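Local coordinates for protein GntR family transcriptional regulator (Streptococcus agalactiae, PDB 7B5U) that probably regulates transcription by binding DNA, and binds the second messenger c-di-AMP through the RCK_C (TrkA-C) effector domain that makes up this chain, at residues 8-13 and 73-78; 36-41 and 56-61. All blocks are in the same frame, centred on the assembly; numbering follows the deposited sequence.

Contact 1. Residues 8-13 and 73-78; sequences IIVSED and TYFNLR
V10 lays CG1 over one face of the F75 ring, 4.0 Å from the ring centroid and 25° off its normal, a CH-pi contact displaced toward CG. The ring is clamped, because Y74 CD2 lies over its opposite face. I8 adds CD1 obliquely to the same phenyl group, 3.9 Å from F75 CD1. L77 works with both methyls: CD1 rests 3.6 Å from the carbonyl oxygen I9 O, and CD2 meets E12 CG at the same distance. E12 CB and CG both lie near N76 O, so the aliphatic part of the glutamate covers the turn.

At the outer end N76 ND2 donates to D13 O (2.8 Å, 153° at the hydrogen). ND2 lies in the carbonyl plane of D13, and D13 O is tilted from the plane of the N76 amide. N76 CG stands opposite the backbone N (chi1 -169°), which extends the amide toward D13. One water ties the turns together, donating to E12 O and F75 O; the carboxylate of D13 bonds to Q55.

Behind this shell V10 is the centre of an inverse gamma turn, and I59 of strand 58-62 backs I8, V10 and F75. N76, with positive phi, is the C-prime residue of a Schellman motif: the end of helix 65-74 is packed against edge strand 6-9 of the RCK_C domain.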
loop_
_atom_site.group_PDB
_atom_site.type_symbol
_atom_site.label_atom_id
_atom_site.label_comp_id
_atom_site.label_asym_id
_atom_site.label_seq_id
_atom_site.Cartn_x
_atom_site.Cartn_y
_atom_site.Cartn_z
ATOM N N ILE A 8 -2.772 2.063 13.407
ATOM C CA ILE A 8 -2.181 2.918 14.430
ATOM C C ILE A 8 -2.905 4.255 14.453
ATOM O O ILE A 8 -3.295 4.787 13.408
ATOM C CB ILE A 8 -0.658 3.122 14.264
ATOM C CG1 ILE A 8 -0.323 3.783 12.925
ATOM C CG2 ILE A 8 0.092 1.814 14.464
ATOM C CD1 ILE A 8 1.133 4.212 12.827
ATOM N N ILE A 9 -3.091 4.791 15.654
ATOM C CA ILE A 9 -3.656 6.121 15.849
ATOM C C ILE A 9 -2.491 7.063 16.132
ATOM O O ILE A 9 -1.791 6.906 17.139
ATOM C CB ILE A 9 -4.661 6.140 17.015
ATOM C CG1 ILE A 9 -5.798 5.133 16.790
ATOM C CG2 ILE A 9 -5.192 7.564 17.209
ATOM C CD1 ILE A 9 -6.666 4.915 18.020
ATOM N N VAL A 10 -2.264 8.029 15.244
ATOM C CA VAL A 10 -1.120 8.929 15.384
ATOM C C VAL A 10 -1.480 10.095 16.299
ATOM O O VAL A 10 -1.639 11.247 15.869
ATOM C CB VAL A 10 -0.512 9.325 14.019
ATOM C CG1 VAL A 10 0.132 8.108 13.373
ATOM C CG2 VAL A 10 -1.559 9.931 13.068
ATOM N N SER A 11 -1.600 9.788 17.583
ATOM C CA SER A 11 -2.085 10.736 18.574
ATOM C C SER A 11 -0.977 11.541 19.239
ATOM O O SER A 11 -1.279 12.520 19.934
ATOM C CB SER A 11 -2.900 9.997 19.638
ATOM O OG SER A 11 -2.131 8.964 20.221
ATOM N N GLU A 12 0.283 11.173 19.054
ATOM C CA GLU A 12 1.387 11.879 19.688
ATOM C C GLU A 12 1.950 12.930 18.735
ATOM O O GLU A 12 1.791 12.850 17.517
ATOM C CB GLU A 12 2.482 10.889 20.090
ATOM C CG GLU A 12 2.018 9.864 21.127
ATOM C CD GLU A 12 1.980 10.408 22.552
ATOM O OE1 GLU A 12 2.529 11.500 22.810
ATOM O OE2 GLU A 12 1.401 9.727 23.427
ATOM N N ASP A 13 2.617 13.929 19.309
ATOM C CA ASP A 13 3.304 14.918 18.487
ATOM C C ASP A 13 4.420 14.249 17.692
ATOM O O ASP A 13 5.084 13.318 18.172
ATOM C CB ASP A 13 3.900 16.017 19.368
ATOM C CG ASP A 13 2.852 16.818 20.104
ATOM O OD1 ASP A 13 1.720 16.935 19.588
ATOM O OD2 ASP A 13 3.183 17.357 21.183
ATOM N N THR A 73 7.527 3.483 15.991
ATOM C CA THR A 73 8.654 4.340 16.350
ATOM C C THR A 73 8.653 5.621 15.531
ATOM O O THR A 73 8.876 6.717 16.061
ATOM C CB THR A 73 9.954 3.571 16.136
ATOM O OG1 THR A 73 9.938 2.392 16.947
ATOM C CG2 THR A 73 11.160 4.409 16.515
ATOM N N TYR A 74 8.400 5.487 14.234
ATOM C CA TYR A 74 8.429 6.612 13.315
ATOM C C TYR A 74 7.437 7.695 13.719
ATOM O O TYR A 74 7.730 8.890 13.581
ATOM C CB TYR A 74 8.134 6.081 11.913
ATOM C CG TYR A 74 8.272 7.054 10.774
ATOM C CD1 TYR A 74 9.520 7.405 10.283
ATOM C CD2 TYR A 74 7.148 7.579 10.156
ATOM C CE1 TYR A 74 9.646 8.274 9.214
ATOM C CE2 TYR A 74 7.263 8.441 9.085
ATOM C CZ TYR A 74 8.510 8.783 8.622
ATOM O OH TYR A 74 8.624 9.646 7.554
ATOM N N PHE A 75 6.262 7.309 14.221
ATOM C CA PHE A 75 5.242 8.270 14.618
ATOM C C PHE A 75 5.244 8.577 16.118
ATOM O O PHE A 75 4.248 9.097 16.640
ATOM C CB PHE A 75 3.866 7.825 14.127
ATOM C CG PHE A 75 3.661 8.027 12.651
ATOM C CD1 PHE A 75 3.664 6.960 11.779
ATOM C CD2 PHE A 75 3.491 9.299 12.136
ATOM C CE1 PHE A 75 3.481 7.164 10.416
ATOM C CE2 PHE A 75 3.301 9.507 10.784
ATOM C CZ PHE A 75 3.298 8.439 9.921
ATOM N N ASN A 76 6.340 8.271 16.819
ATOM C CA ASN A 76 6.524 8.714 18.205
ATOM C C ASN A 76 5.512 8.059 19.148
ATOM O O ASN A 76 5.018 8.686 20.085
ATOM C CB ASN A 76 6.506 10.246 18.337
ATOM C CG ASN A 76 6.966 10.712 19.703
ATOM O OD1 ASN A 76 7.833 10.085 20.327
ATOM N ND2 ASN A 76 6.374 11.800 20.192
ATOM N N LEU A 77 5.233 6.773 18.920
ATOM C CA LEU A 77 4.249 6.030 19.696
ATOM C C LEU A 77 4.882 5.013 20.646
ATOM O O LEU A 77 4.195 4.094 21.103
ATOM C CB LEU A 77 3.243 5.345 18.767
ATOM C CG LEU A 77 2.391 6.267 17.884
ATOM C CD1 LEU A 77 1.516 5.473 16.924
ATOM C CD2 LEU A 77 1.541 7.158 18.761
ATOM N N ARG A 78 6.162 5.165 20.981
ATOM C CA ARG A 78 6.838 4.141 21.778
ATOM C C ARG A 78 6.516 4.182 23.269
ATOM O O ARG A 78 6.901 3.247 23.982
ATOM C CB ARG A 78 8.353 4.214 21.572
ATOM C CG ARG A 78 8.812 3.814 20.183
ATOM C CD ARG A 78 9.115 2.339 20.079
ATOM N NE ARG A 78 10.336 1.976 20.795
ATOM C CZ ARG A 78 10.717 0.721 21.011
ATOM N NH1 ARG A 78 9.971 -0.280 20.567
ATOM N NH2 ARG A 78 11.837 0.465 21.672
HETATM O O HOH W 1 1.605 10.185 16.582
#

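Contact 2. Residues 36-41 and 56-61; sequences AIEHEG and GDHIFF
H39 and D57 join at the end of the strand pair where 33-39 finishes, and the histidine can be followed outward from its CB. CB already lies 3.6 Å from D57 OD1, CG is slightly closer still to that oxygen, and ND1 ends in a hydrogen bond to it (2.6 Å, 167° at the hydrogen). OD1 sits exactly in the imidazole plane and is approached on its syn side, while ring and carboxylate are turned 81° against each other. With CG anti to the backbone N (chi1 176°), the ring swings across to the aspartate, and E40 CG lies over one of its faces. D57 OD1 also accepts from a water that bridges to E40 N, and D57 OD2 accepts from the backbone of E54, so both oxygens of this buried carboxylate are engaged.

Further along, E38 and H58 run side by side and point the same way. E38 OE1 hangs over one face of the H58 ring, 3.5 Å from H58 CG, with the two planes inclined to each other; H58 ND1 is bonded to E7. E38 CB also meets the edge of the F60 ring at CE1, and A36 O lies in that ring's plane.

The backbones are antiparallel. E38 N bonds to H58 O (2.8 Å), H58 N returns to E38 O, F60 N bonds A36 O, and A36 N to F60 O is weak. A36 and F60 pack on L3 of the second subunit, whereas I37 and I59 face the other side, where I59 meets I34 and M71. This is a central antiparallel strand pair of the RCK_C sheet, its I59 side chain about 8 Å from the bound c-di-AMP.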
loop_
_atom_site.group_PDB
_atom_site.type_symbol
_atom_site.label_atom_id
_atom_site.label_comp_id
_atom_site.label_asym_id
_atom_site.label_seq_id
_atom_site.Cartn_x
_atom_site.Cartn_y
_atom_site.Cartn_z
ATOM N N ALA A 36 -5.197 2.707 3.878
ATOM C CA ALA A 36 -6.254 3.676 4.121
ATOM C C ALA A 36 -5.840 4.624 5.236
ATOM O O ALA A 36 -5.047 4.266 6.108
ATOM C CB ALA A 36 -7.570 2.997 4.511
ATOM N N ILE A 37 -6.400 5.834 5.194
ATOM C CA ILE A 37 -6.314 6.798 6.283
ATOM C C ILE A 37 -7.729 7.090 6.750
ATOM O O ILE A 37 -8.619 7.345 5.929
ATOM C CB ILE A 37 -5.641 8.113 5.847
ATOM C CG1 ILE A 37 -4.223 7.866 5.348
ATOM C CG2 ILE A 37 -5.644 9.116 7.002
ATOM C CD1 ILE A 37 -3.679 9.021 4.555
ATOM N N GLU A 38 -7.932 7.080 8.060
ATOM C CA GLU A 38 -9.181 7.550 8.633
ATOM C C GLU A 38 -8.918 8.919 9.239
ATOM O O GLU A 38 -8.024 9.064 10.087
ATOM C CB GLU A 38 -9.713 6.597 9.696
ATOM C CG GLU A 38 -11.093 6.995 10.177
ATOM C CD GLU A 38 -11.564 6.165 11.348
ATOM O OE1 GLU A 38 -10.866 5.192 11.717
ATOM O OE2 GLU A 38 -12.638 6.483 11.899
ATOM N N HIS A 39 -9.681 9.915 8.798
ATOM C CA HIS A 39 -9.499 11.299 9.213
ATOM C C HIS A 39 -10.876 11.873 9.499
ATOM O O HIS A 39 -11.745 11.849 8.622
ATOM C CB HIS A 39 -8.834 12.068 8.074
ATOM C CG HIS A 39 -8.688 13.530 8.341
ATOM N ND1 HIS A 39 -7.885 14.026 9.346
ATOM C CD2 HIS A 39 -9.251 14.605 7.741
ATOM C CE1 HIS A 39 -7.951 15.346 9.345
ATOM N NE2 HIS A 39 -8.773 15.720 8.383
ATOM N N GLU A 40 -11.086 12.363 10.717
ATOM C CA GLU A 40 -12.388 12.901 11.106
ATOM C C GLU A 40 -13.504 11.888 10.849
ATOM O O GLU A 40 -14.619 12.244 10.457
ATOM C CB GLU A 40 -12.670 14.242 10.417
ATOM C CG GLU A 40 -11.617 15.314 10.678
ATOM C CD GLU A 40 -11.697 16.484 9.703
ATOM O OE1 GLU A 40 -12.422 16.379 8.689
ATOM O OE2 GLU A 40 -11.026 17.508 9.950
ATOM N N GLY A 41 -13.191 10.607 11.052
ATOM C CA GLY A 41 -14.156 9.537 10.895
ATOM C C GLY A 41 -14.421 9.104 9.470
ATOM O O GLY A 41 -15.249 8.208 9.261
ATOM N N GLY A 56 -4.138 12.453 15.245
ATOM C CA GLY A 56 -5.373 11.778 15.567
ATOM C C GLY A 56 -5.891 10.861 14.484
ATOM O O GLY A 56 -6.815 10.074 14.745
ATOM N N ASP A 57 -5.332 10.924 13.281
ATOM C CA ASP A 57 -5.783 10.035 12.223
ATOM C C ASP A 57 -5.443 8.583 12.559
ATOM O O ASP A 57 -4.521 8.289 13.325
ATOM C CB ASP A 57 -5.096 10.392 10.906
ATOM C CG ASP A 57 -5.603 11.683 10.297
ATOM O OD1 ASP A 57 -6.559 12.282 10.829
ATOM O OD2 ASP A 57 -5.046 12.095 9.254
ATOM N N HIS A 58 -6.197 7.662 11.958
ATOM C CA HIS A 58 -5.864 6.244 12.015
ATOM C C HIS A 58 -5.226 5.857 10.690
ATOM O O HIS A 58 -5.790 6.125 9.620
ATOM C CB HIS A 58 -7.103 5.378 12.241
ATOM C CG HIS A 58 -7.850 5.674 13.504
ATOM N ND1 HIS A 58 -8.423 4.676 14.262
ATOM C CD2 HIS A 58 -8.136 6.838 14.137
ATOM C CE1 HIS A 58 -9.026 5.210 15.308
ATOM N NE2 HIS A 58 -8.864 6.522 15.259
ATOM N N ILE A 59 -4.048 5.240 10.754
ATOM C CA ILE A 59 -3.340 4.755 9.575
ATOM C C ILE A 59 -3.476 3.239 9.548
ATOM O O ILE A 59 -3.110 2.558 10.514
ATOM C CB ILE A 59 -1.852 5.140 9.591
ATOM C CG1 ILE A 59 -1.631 6.633 9.835
ATOM C CG2 ILE A 59 -1.153 4.653 8.311
ATOM C CD1 ILE A 59 -0.162 6.990 9.887
ATOM N N PHE A 60 -3.987 2.716 8.437
ATOM C CA PHE A 60 -4.111 1.281 8.204
ATOM C C PHE A 60 -3.044 0.884 7.191
ATOM O O PHE A 60 -2.952 1.499 6.130
ATOM C CB PHE A 60 -5.507 0.958 7.654
ATOM C CG PHE A 60 -6.616 1.244 8.634
ATOM C CD1 PHE A 60 -7.130 2.524 8.767
ATOM C CD2 PHE A 60 -7.140 0.234 9.425
ATOM C CE1 PHE A 60 -8.138 2.793 9.687
ATOM C CE2 PHE A 60 -8.154 0.504 10.342
ATOM C CZ PHE A 60 -8.652 1.783 10.466
ATOM N N PHE A 61 -2.241 -0.131 7.504
ATOM C CA PHE A 61 -1.116 -0.474 6.643
ATOM C C PHE A 61 -0.825 -1.966 6.720
ATOM O O PHE A 61 -1.105 -2.617 7.731
ATOM C CB PHE A 61 0.146 0.326 7.002
ATOM C CG PHE A 61 0.643 0.088 8.401
ATOM C CD1 PHE A 61 1.608 -0.865 8.654
ATOM C CD2 PHE A 61 0.161 0.847 9.465
ATOM C CE1 PHE A 61 2.074 -1.085 9.952
ATOM C CE2 PHE A 61 0.622 0.628 10.753
ATOM C CZ PHE A 61 1.583 -0.323 10.996
HETATM O O HOH W 2 -8.722 12.065 12.557
#

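Contact 2 pairs two inner strands of the four-stranded sheet; contact 1 packs an edge strand and its following turn against the end of a helix. Both are partly buried, but their polar parts differ: regular backbone bonds and a His-carboxylate bond in contact 2, a lone asparagine bond and a bridging water in contact 1, whose buried part is apolar. They meet directly, since strands 6-9 and 58-62 are neighbours, with I8 O probably bonded to I59 N and V10 O to G56 N. I59, part of contact 2, also packs against I8, V10 and F75 of contact 1. Along the chain, 36-41 and 56-61 lie inside the loop closed by contact 1.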